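PDB 3BAL: acetylacetone-cleaving enzyme from Acinetobacter johnsonii, which uses one iron ion per subunit and molecular oxygen to cleave acetylacetone into methylglyoxal and acetate. Local coordinates for residues N19-F24 and I50-A55; T34-H39 and G143-T148; K76-G81 and G87-A92. All blocks are in the same frame, centred on the assembly; numbering follows the deposited sequence.

Interaction 1 of 3, residues N19-F24 and I50-A55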
loop_
_atom_site.group_PDB
_atom_site.type_symbol
_atom_site.label_atom_id
_atom_site.label_comp_id
_atom_site.label_asym_id
_atom_site.label_seq_id
_atom_site.Cartn_x
_atom_site.Cartn_y
_atom_site.Cartn_z
ATOM N N ASN A 19 5.678 25.936 17.401
ATOM C CA ASN A 19 7.128 26.082 17.452
ATOM C C ASN A 19 7.925 25.202 16.503
ATOM O O ASN A 19 9.087 25.492 16.239
ATOM C CB ASN A 19 7.623 25.804 18.871
ATOM C CG ASN A 19 7.175 26.851 19.853
ATOM O OD1 ASN A 19 7.372 26.704 21.065
ATOM N ND2 ASN A 19 6.572 27.929 19.343
ATOM N N ASN A 20 7.317 24.134 15.996
ATOM C CA ASN A 20 8.034 23.221 15.117
ATOM C C ASN A 20 7.849 23.379 13.619
ATOM O O ASN A 20 8.397 22.597 12.844
ATOM C CB ASN A 20 7.745 21.777 15.520
ATOM C CG ASN A 20 8.326 21.440 16.870
ATOM O OD1 ASN A 20 9.342 22.016 17.277
ATOM N ND2 ASN A 20 7.707 20.501 17.568
ATOM N N TYR A 21 7.083 24.376 13.200
ATOM C CA TYR A 21 6.918 24.606 11.777
ATOM C C TYR A 21 8.200 25.288 11.295
ATOM O O TYR A 21 8.693 26.213 11.943
ATOM C CB TYR A 21 5.709 25.504 11.503
ATOM C CG TYR A 21 4.365 24.792 11.584
ATOM C CD1 TYR A 21 3.645 24.724 12.786
ATOM C CD2 TYR A 21 3.808 24.190 10.449
ATOM C CE1 TYR A 21 2.406 24.080 12.850
ATOM C CE2 TYR A 21 2.575 23.543 10.503
ATOM C CZ TYR A 21 1.879 23.493 11.706
ATOM O OH TYR A 21 0.657 22.857 11.745
ATOM N N VAL A 22 8.751 24.816 10.179
ATOM C CA VAL A 22 9.968 25.400 9.613
ATOM C C VAL A 22 9.700 25.817 8.166
ATOM O O VAL A 22 8.758 25.331 7.536
ATOM C CB VAL A 22 11.158 24.392 9.616
ATOM C CG1 VAL A 22 11.498 23.986 11.033
ATOM C CG2 VAL A 22 10.827 23.169 8.765
ATOM N N PRO A 23 10.526 26.728 7.622
ATOM C CA PRO A 23 10.336 27.174 6.237
ATOM C C PRO A 23 10.482 26.010 5.251
ATOM O O PRO A 23 11.397 25.195 5.373
ATOM C CB PRO A 23 11.437 28.222 6.056
ATOM C CG PRO A 23 11.619 28.774 7.442
ATOM C CD PRO A 23 11.579 27.517 8.287
ATOM N N PHE A 24 9.566 25.934 4.289
ATOM C CA PHE A 24 9.581 24.898 3.259
ATOM C C PHE A 24 10.623 25.372 2.238
ATOM O O PHE A 24 10.692 26.566 1.942
ATOM C CB PHE A 24 8.198 24.803 2.609
ATOM C CG PHE A 24 8.027 23.616 1.706
ATOM C CD1 PHE A 24 7.918 22.335 2.235
ATOM C CD2 PHE A 24 7.980 23.777 0.323
ATOM C CE1 PHE A 24 7.766 21.227 1.403
ATOM C CE2 PHE A 24 7.828 22.676 -0.515
ATOM C CZ PHE A 24 7.719 21.398 0.027
ATOM N N ILE A 50 2.103 18.285 7.485
ATOM C CA ILE A 50 1.110 19.346 7.633
ATOM C C ILE A 50 1.721 20.685 7.172
ATOM O O ILE A 50 2.900 20.950 7.412
ATOM C CB ILE A 50 0.579 19.416 9.101
ATOM C CG1 ILE A 50 -0.528 20.466 9.211
ATOM C CG2 ILE A 50 1.713 19.690 10.081
ATOM C CD1 ILE A 50 -1.391 20.299 10.456
ATOM N N PHE A 51 0.927 21.518 6.497
ATOM C CA PHE A 51 1.427 22.787 5.965
ATOM C C PHE A 51 0.627 24.045 6.319
ATOM O O PHE A 51 -0.605 24.013 6.383
ATOM C CB PHE A 51 1.526 22.718 4.425
ATOM C CG PHE A 51 2.242 21.496 3.905
ATOM C CD1 PHE A 51 1.622 20.246 3.930
ATOM C CD2 PHE A 51 3.547 21.589 3.424
ATOM C CE1 PHE A 51 2.288 19.100 3.488
ATOM C CE2 PHE A 51 4.228 20.449 2.980
ATOM C CZ PHE A 51 3.596 19.199 3.013
ATOM N N ASN A 52 1.351 25.142 6.552
ATOM C CA ASN A 52 0.753 26.453 6.832
ATOM C C ASN A 52 1.155 27.310 5.627
ATOM O O ASN A 52 2.346 27.502 5.368
ATOM C CB ASN A 52 1.298 27.067 8.133
ATOM C CG ASN A 52 0.643 26.478 9.390
ATOM O OD1 ASN A 52 -0.508 26.031 9.358
ATOM N ND2 ASN A 52 1.366 26.501 10.500
ATOM N N CYS A 53 0.166 27.814 4.894
ATOM C CA CYS A 53 0.415 28.590 3.680
ATOM C C CYS A 53 -0.142 30.011 3.679
ATOM O O CYS A 53 -1.346 30.215 3.818
ATOM C CB CYS A 53 -0.177 27.847 2.476
ATOM S SG CYS A 53 0.132 26.072 2.488
ATOM N N PRO A 54 0.734 31.013 3.513
ATOM C CA PRO A 54 0.319 32.419 3.485
ATOM C C PRO A 54 -0.542 32.702 2.257
ATOM O O PRO A 54 -0.582 31.907 1.312
ATOM C CB PRO A 54 1.648 33.170 3.420
ATOM C CG PRO A 54 2.578 32.271 4.145
ATOM C CD PRO A 54 2.200 30.911 3.592
ATOM N N ALA A 55 -1.231 33.837 2.264
ATOM C CA ALA A 55 -2.049 34.199 1.121
ATOM C C ALA A 55 -1.106 34.468 -0.054
ATOM O O ALA A 55 -0.070 35.120 0.103
ATOM C CB ALA A 55 -2.875 35.438 1.437
#
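The side-chain amide of N52 lies over one face of the Y21 phenol ring, their planes 27° apart, and N52 CG comes within 3.7 Å of Y21 CE2. The CA atoms of Y21 and N52 are still 8.1 Å apart; strand 34-41 fills the gap, its W35 bonded through the backbone to V22 and its T34 to N52.

At the far end of the tyrosine, I50 sets a methyl against the hydroxyl, CD1 3.5 Å from Y21 OH. Its CG2 makes the apolar contact, coming obliquely to within 4.0 Å of Y21 CE2. I50 also packs on F71 of the second subunit.

An aromatic pair lies on the other side of the sheet. F51 directs its edge toward the face of F24 in an offset edge-to-face arrangement, centroids 6.0 Å apart and planes at 71°. With CG anti to the backbone N (chi1 -170°), F24 carries its ring inward, where W35 and F59 also meet it edge-to-face and F115 stacks on F51.

The chemistry is therefore side-chain packing across an intervening strand: the tyrosine ring, amide and alkyl groups on one face of the cupin sheet, the two phenylalanines on the other, with the F51 side chain about 9 Å from the zinc ion.

Interaction 2 of 3, residues T34-H39 and G143-T148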
loop_
_atom_site.group_PDB
_atom_site.type_symbol
_atom_site.label_atom_id
_atom_site.label_comp_id
_atom_site.label_asym_id
_atom_site.label_seq_id
_atom_site.Cartn_x
_atom_site.Cartn_y
_atom_site.Cartn_z
ATOM N N THR A 34 5.362 27.212 5.417
ATOM C CA THR A 34 6.069 26.536 6.501
ATOM C C THR A 34 5.447 25.149 6.659
ATOM O O THR A 34 4.290 24.937 6.284
ATOM C CB THR A 34 5.988 27.340 7.837
ATOM O OG1 THR A 34 4.627 27.694 8.120
ATOM C CG2 THR A 34 6.837 28.605 7.747
ATOM N N TRP A 35 6.204 24.194 7.184
ATOM C CA TRP A 35 5.661 22.848 7.318
ATOM C C TRP A 35 6.255 22.057 8.465
ATOM O O TRP A 35 7.116 22.546 9.199
ATOM C CB TRP A 35 5.877 22.056 6.014
ATOM C CG TRP A 35 7.315 21.600 5.801
ATOM C CD1 TRP A 35 8.440 22.373 5.878
ATOM C CD2 TRP A 35 7.769 20.270 5.501
ATOM N NE1 TRP A 35 9.562 21.610 5.651
ATOM C CE2 TRP A 35 9.180 20.315 5.420
ATOM C CE3 TRP A 35 7.122 19.042 5.294
ATOM C CZ2 TRP A 35 9.954 19.181 5.144
ATOM C CZ3 TRP A 35 7.894 17.916 5.018
ATOM C CH2 TRP A 35 9.294 17.994 4.948
ATOM N N GLN A 36 5.763 20.826 8.595
ATOM C CA GLN A 36 6.206 19.865 9.600
ATOM C C GLN A 36 6.032 18.447 9.058
ATOM O O GLN A 36 4.944 18.086 8.610
ATOM C CB GLN A 36 5.379 19.953 10.891
ATOM C CG GLN A 36 5.793 21.034 11.876
ATOM C CD GLN A 36 5.157 20.829 13.243
ATOM O OE1 GLN A 36 5.314 19.765 13.859
ATOM N NE2 GLN A 36 4.441 21.844 13.727
ATOM N N LEU A 37 7.106 17.660 9.091
ATOM C CA LEU A 37 7.048 16.271 8.672
ATOM C C LEU A 37 6.532 15.546 9.920
ATOM O O LEU A 37 7.089 15.717 11.013
ATOM C CB LEU A 37 8.439 15.756 8.291
ATOM C CG LEU A 37 8.506 14.287 7.835
ATOM C CD1 LEU A 37 7.670 14.082 6.570
ATOM C CD2 LEU A 37 9.958 13.906 7.577
ATOM N N LEU A 38 5.468 14.755 9.761
ATOM C CA LEU A 38 4.849 14.043 10.877
ATOM C C LEU A 38 5.173 12.556 10.980
ATOM O O LEU A 38 5.234 12.005 12.082
ATOM C CB LEU A 38 3.327 14.209 10.803
ATOM C CG LEU A 38 2.803 15.646 10.861
ATOM C CD1 LEU A 38 1.319 15.664 10.562
ATOM C CD2 LEU A 38 3.083 16.243 12.236
ATOM N N HIS A 39 5.367 11.904 9.835
ATOM C CA HIS A 39 5.660 10.473 9.825
ATOM C C HIS A 39 6.219 9.968 8.500
ATOM O O HIS A 39 5.887 10.473 7.423
ATOM C CB HIS A 39 4.391 9.684 10.177
ATOM C CG HIS A 39 4.533 8.200 10.036
ATOM N ND1 HIS A 39 4.199 7.525 8.882
ATOM C CD2 HIS A 39 4.962 7.259 10.909
ATOM C CE1 HIS A 39 4.412 6.233 9.051
ATOM N NE2 HIS A 39 4.876 6.044 10.272
ATOM N N GLY A 143 15.101 14.276 4.979
ATOM C CA GLY A 143 16.379 14.964 4.904
ATOM C C GLY A 143 16.241 16.478 4.978
ATOM O O GLY A 143 17.002 17.148 5.676
ATOM N N ALA A 144 15.268 17.017 4.248
ATOM C CA ALA A 144 15.013 18.453 4.223
ATOM C C ALA A 144 14.481 18.934 5.569
ATOM O O ALA A 144 14.809 20.033 6.021
ATOM C CB ALA A 144 14.010 18.789 3.125
ATOM N N TRP A 145 13.652 18.105 6.193
ATOM C CA TRP A 145 13.052 18.413 7.479
ATOM C C TRP A 145 14.091 18.514 8.592
ATOM O O TRP A 145 14.137 19.505 9.319
ATOM C CB TRP A 145 12.015 17.336 7.826
ATOM C CG TRP A 145 11.598 17.318 9.270
ATOM C CD1 TRP A 145 11.841 16.328 10.176
ATOM C CD2 TRP A 145 10.844 18.320 9.963
ATOM N NE1 TRP A 145 11.281 16.646 11.392
ATOM C CE2 TRP A 145 10.662 17.863 11.289
ATOM C CE3 TRP A 145 10.301 19.558 9.593
ATOM C CZ2 TRP A 145 9.959 18.602 12.251
ATOM C CZ3 TRP A 145 9.600 20.294 10.549
ATOM C CH2 TRP A 145 9.436 19.810 11.862
ATOM N N LEU A 146 14.922 17.480 8.715
ATOM C CA LEU A 146 15.964 17.417 9.739
ATOM C C LEU A 146 17.085 18.422 9.512
ATOM O O LEU A 146 17.702 18.893 10.463
ATOM C CB LEU A 146 16.563 16.014 9.786
ATOM C CG LEU A 146 15.627 14.856 10.130
ATOM C CD1 LEU A 146 16.401 13.545 10.082
ATOM C CD2 LEU A 146 15.031 15.071 11.504
ATOM N N ALA A 147 17.353 18.732 8.249
ATOM C CA ALA A 147 18.396 19.683 7.902
ATOM C C ALA A 147 17.976 21.094 8.290
ATOM O O ALA A 147 18.772 21.865 8.827
ATOM C CB ALA A 147 18.685 19.617 6.412
ATOM N N THR A 148 16.718 21.423 8.022
ATOM C CA THR A 148 16.181 22.740 8.338
ATOM C C THR A 148 15.884 22.837 9.827
ATOM O O THR A 148 16.161 23.852 10.467
ATOM C CB THR A 148 14.883 23.007 7.547
ATOM O OG1 THR A 148 15.156 22.911 6.142
ATOM C CG2 THR A 148 14.335 24.395 7.861
HETATM O O HOH W 1 12.445 22.387 5.241
#
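W145 swings CG opposite its own backbone N (chi1 164°), which carries its indole off the helix onto strand 34-39, while W35 holds CG between its backbone N and carbonyl carbon, a torsion that sets its ring against the W145 edge. The two indoles form an edge-to-face pair, W145 presenting the edge and W35 the face, with six-membered-ring centroids 5.9 Å apart and planes at 77°. W35 CZ2 also reaches W145 CB at 3.9 Å. L37 covers a face of W145: its CB sits 3.8 Å from the centroid of the five-membered ring, 18° off the normal, a CH-pi contact. The L37 backbone N lies over the same indole, buried and without a hydrogen-bonding partner in the model. Here the C-terminal helix 138-148 closes over the cupin jelly roll; beyond the contact, L38 and H39 form a classic beta bulge opposite T48. Q36 runs alongside W145, its CG 3.8 Å from W145 CH2. Water 1 lies in the plane of the W35 ring at its edge, accepting from W35 NE1 at 3.0 Å and donating to T148 OG1, which in turn donates to A144 O at 2.9 Å. Y3 of the third subunit packs edge-to-face on W145.

Interaction 3 of 3, residues K76-G81 and G87-A92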
loop_
_atom_site.group_PDB
_atom_site.type_symbol
_atom_site.label_atom_id
_atom_site.label_comp_id
_atom_site.label_asym_id
_atom_site.label_seq_id
_atom_site.Cartn_x
_atom_site.Cartn_y
_atom_site.Cartn_z
ATOM N N LYS A 76 -8.389 28.120 1.679
ATOM C CA LYS A 76 -8.859 27.685 0.364
ATOM C C LYS A 76 -7.647 27.244 -0.462
ATOM O O LYS A 76 -6.579 27.852 -0.366
ATOM C CB LYS A 76 -9.559 28.850 -0.335
ATOM C CG LYS A 76 -10.665 29.475 0.482
ATOM C CD LYS A 76 -10.838 30.919 0.097
ATOM C CE LYS A 76 -11.654 31.057 -1.146
ATOM N NZ LYS A 76 -12.871 31.800 -0.727
ATOM N N MET A 77 -7.814 26.203 -1.279
ATOM C CA MET A 77 -6.716 25.681 -2.104
ATOM C C MET A 77 -7.150 25.365 -3.546
ATOM O O MET A 77 -8.100 24.613 -3.755
ATOM C CB MET A 77 -6.134 24.419 -1.442
ATOM C CG MET A 77 -5.047 23.709 -2.242
ATOM S SD MET A 77 -4.314 22.342 -1.325
ATOM C CE MET A 77 -5.657 21.156 -1.404
ATOM N N GLU A 78 -6.457 25.947 -4.526
ATOM C CA GLU A 78 -6.760 25.722 -5.943
ATOM C C GLU A 78 -5.861 24.620 -6.490
ATOM O O GLU A 78 -4.664 24.824 -6.676
ATOM C CB GLU A 78 -6.547 27.007 -6.755
ATOM C CG GLU A 78 -7.645 28.058 -6.597
ATOM C CD GLU A 78 -7.228 29.431 -7.118
ATOM O OE1 GLU A 78 -6.332 29.500 -7.984
ATOM O OE2 GLU A 78 -7.801 30.445 -6.670
ATOM N N VAL A 79 -6.449 23.452 -6.741
ATOM C CA VAL A 79 -5.716 22.296 -7.252
ATOM C C VAL A 79 -6.046 22.039 -8.717
ATOM O O VAL A 79 -7.203 22.133 -9.133
ATOM C CB VAL A 79 -6.063 21.015 -6.465
ATOM C CG1 VAL A 79 -5.047 19.930 -6.768
ATOM C CG2 VAL A 79 -6.113 21.305 -4.978
ATOM N N ARG A 80 -5.021 21.701 -9.493
ATOM C CA ARG A 80 -5.188 21.430 -10.916
ATOM C C ARG A 80 -5.823 22.612 -11.649
ATOM O O ARG A 80 -6.656 22.432 -12.539
ATOM C CB ARG A 80 -6.021 20.157 -11.109
ATOM C CG ARG A 80 -5.238 18.896 -10.780
ATOM C CD ARG A 80 -6.089 17.636 -10.789
ATOM N NE ARG A 80 -6.893 17.493 -9.579
ATOM C CZ ARG A 80 -8.176 17.820 -9.481
ATOM N NH1 ARG A 80 -8.823 18.313 -10.531
ATOM N NH2 ARG A 80 -8.811 17.661 -8.327
ATOM N N GLY A 81 -5.421 23.820 -11.262
ATOM C CA GLY A 81 -5.942 25.011 -11.908
ATOM C C GLY A 81 -7.144 25.659 -11.241
ATOM O O GLY A 81 -7.572 26.735 -11.652
ATOM N N GLY A 87 -10.259 22.307 -12.707
ATOM C CA GLY A 87 -9.758 21.534 -11.580
ATOM C C GLY A 87 -10.674 21.710 -10.378
ATOM O O GLY A 87 -11.895 21.763 -10.536
ATOM N N SER A 88 -10.110 21.811 -9.177
ATOM C CA SER A 88 -10.932 21.986 -7.979
ATOM C C SER A 88 -10.416 23.076 -7.045
ATOM O O SER A 88 -9.211 23.312 -6.951
ATOM C CB SER A 88 -11.005 20.681 -7.173
ATOM O OG SER A 88 -11.625 19.634 -7.893
ATOM N N THR A 89 -11.335 23.741 -6.355
ATOM C CA THR A 89 -10.953 24.747 -5.379
ATOM C C THR A 89 -11.557 24.272 -4.054
ATOM O O THR A 89 -12.771 24.273 -3.882
ATOM C CB THR A 89 -11.495 26.149 -5.733
ATOM O OG1 THR A 89 -10.954 26.568 -6.993
ATOM C CG2 THR A 89 -11.076 27.163 -4.658
ATOM N N ALA A 90 -10.701 23.842 -3.134
ATOM C CA ALA A 90 -11.157 23.349 -1.843
ATOM C C ALA A 90 -11.407 24.474 -0.835
ATOM O O ALA A 90 -10.626 25.427 -0.743
ATOM C CB ALA A 90 -10.138 22.359 -1.278
ATOM N N TYR A 91 -12.505 24.355 -0.088
ATOM C CA TYR A 91 -12.876 25.323 0.946
ATOM C C TYR A 91 -12.877 24.560 2.272
ATOM O O TYR A 91 -13.503 23.512 2.375
ATOM C CB TYR A 91 -14.278 25.880 0.682
ATOM C CG TYR A 91 -14.355 26.973 -0.362
ATOM C CD1 TYR A 91 -13.875 26.776 -1.654
ATOM C CD2 TYR A 91 -14.944 28.202 -0.057
ATOM C CE1 TYR A 91 -13.982 27.781 -2.625
ATOM C CE2 TYR A 91 -15.059 29.210 -1.015
ATOM C CZ TYR A 91 -14.577 28.994 -2.295
ATOM O OH TYR A 91 -14.711 29.988 -3.243
ATOM N N ALA A 92 -12.184 25.070 3.281
ATOM C CA ALA A 92 -12.137 24.384 4.573
ATOM C C ALA A 92 -13.502 24.376 5.278
ATOM O O ALA A 92 -14.234 25.361 5.237
ATOM C CB ALA A 92 -11.083 25.043 5.477
HETATM O O HOH W 2 -11.803 18.615 -10.621
#
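M77 pairs with A90 and V79 with S88 as the hydrogen-bonded pairs of an antiparallel beta hairpin, strands 76-79 and 88-91. M77 N donates to A90 O at 3.0 Å, and A90 N returns a bond to M77 O at 2.8 Å. V79 N reaches S88 O at 2.8 Å almost head-on to the carbonyl (C=O...N 172°), and S88 N binds V79 O at 2.9 Å. On the K76, E78, T89 and Y91 face, the bend of the lysine chain at chi3 brings K76 CE over the Y91 ring, 4.2 Å from its centroid, and chi4 then turns NZ. E78 runs alongside T89, whose OG1 bonds to E83 N in the connecting loop.

Near the turn, R80 NH2 makes a weak bond to S88 OG at 3.5 Å, while water 2, in the guanidinium plane, bridges R80 NH1 and S88 OG. R80 NE also forms a salt bridge with E98. G87 CA makes CA-H...O contacts with V79 O and, at 3.4 Å, with R80 O, a closeness that the absence of a side chain on this glycine permits.

Outward, M77 and A90 rest on Y70 of strand 68-74, and V79 and R80 touch the zinc ligand H104. E78 bonds through the backbone to F108 of strand 108-109, and Y13 of the second subunit bonds to Y91 N.

Interactions 1 and 2 share one sheet: strand 34-41, which takes part in interaction 2, runs between the two partners of interaction 1 and is bonded to both. Interaction 2 is wholly buried and mostly aromatic, sealing the helix against the sheet; interaction 1 is partly buried, mixing an amide and rings across a strand. Interaction 3 lies on the other side of the chain's centre from interaction 2, their centres about 24 Å apart. It is partly buried too, but owes its hold to backbone hydrogen bonds, as expected of adjacent hairpin strands. All three reach the second subunit; interaction 2 also meets the third.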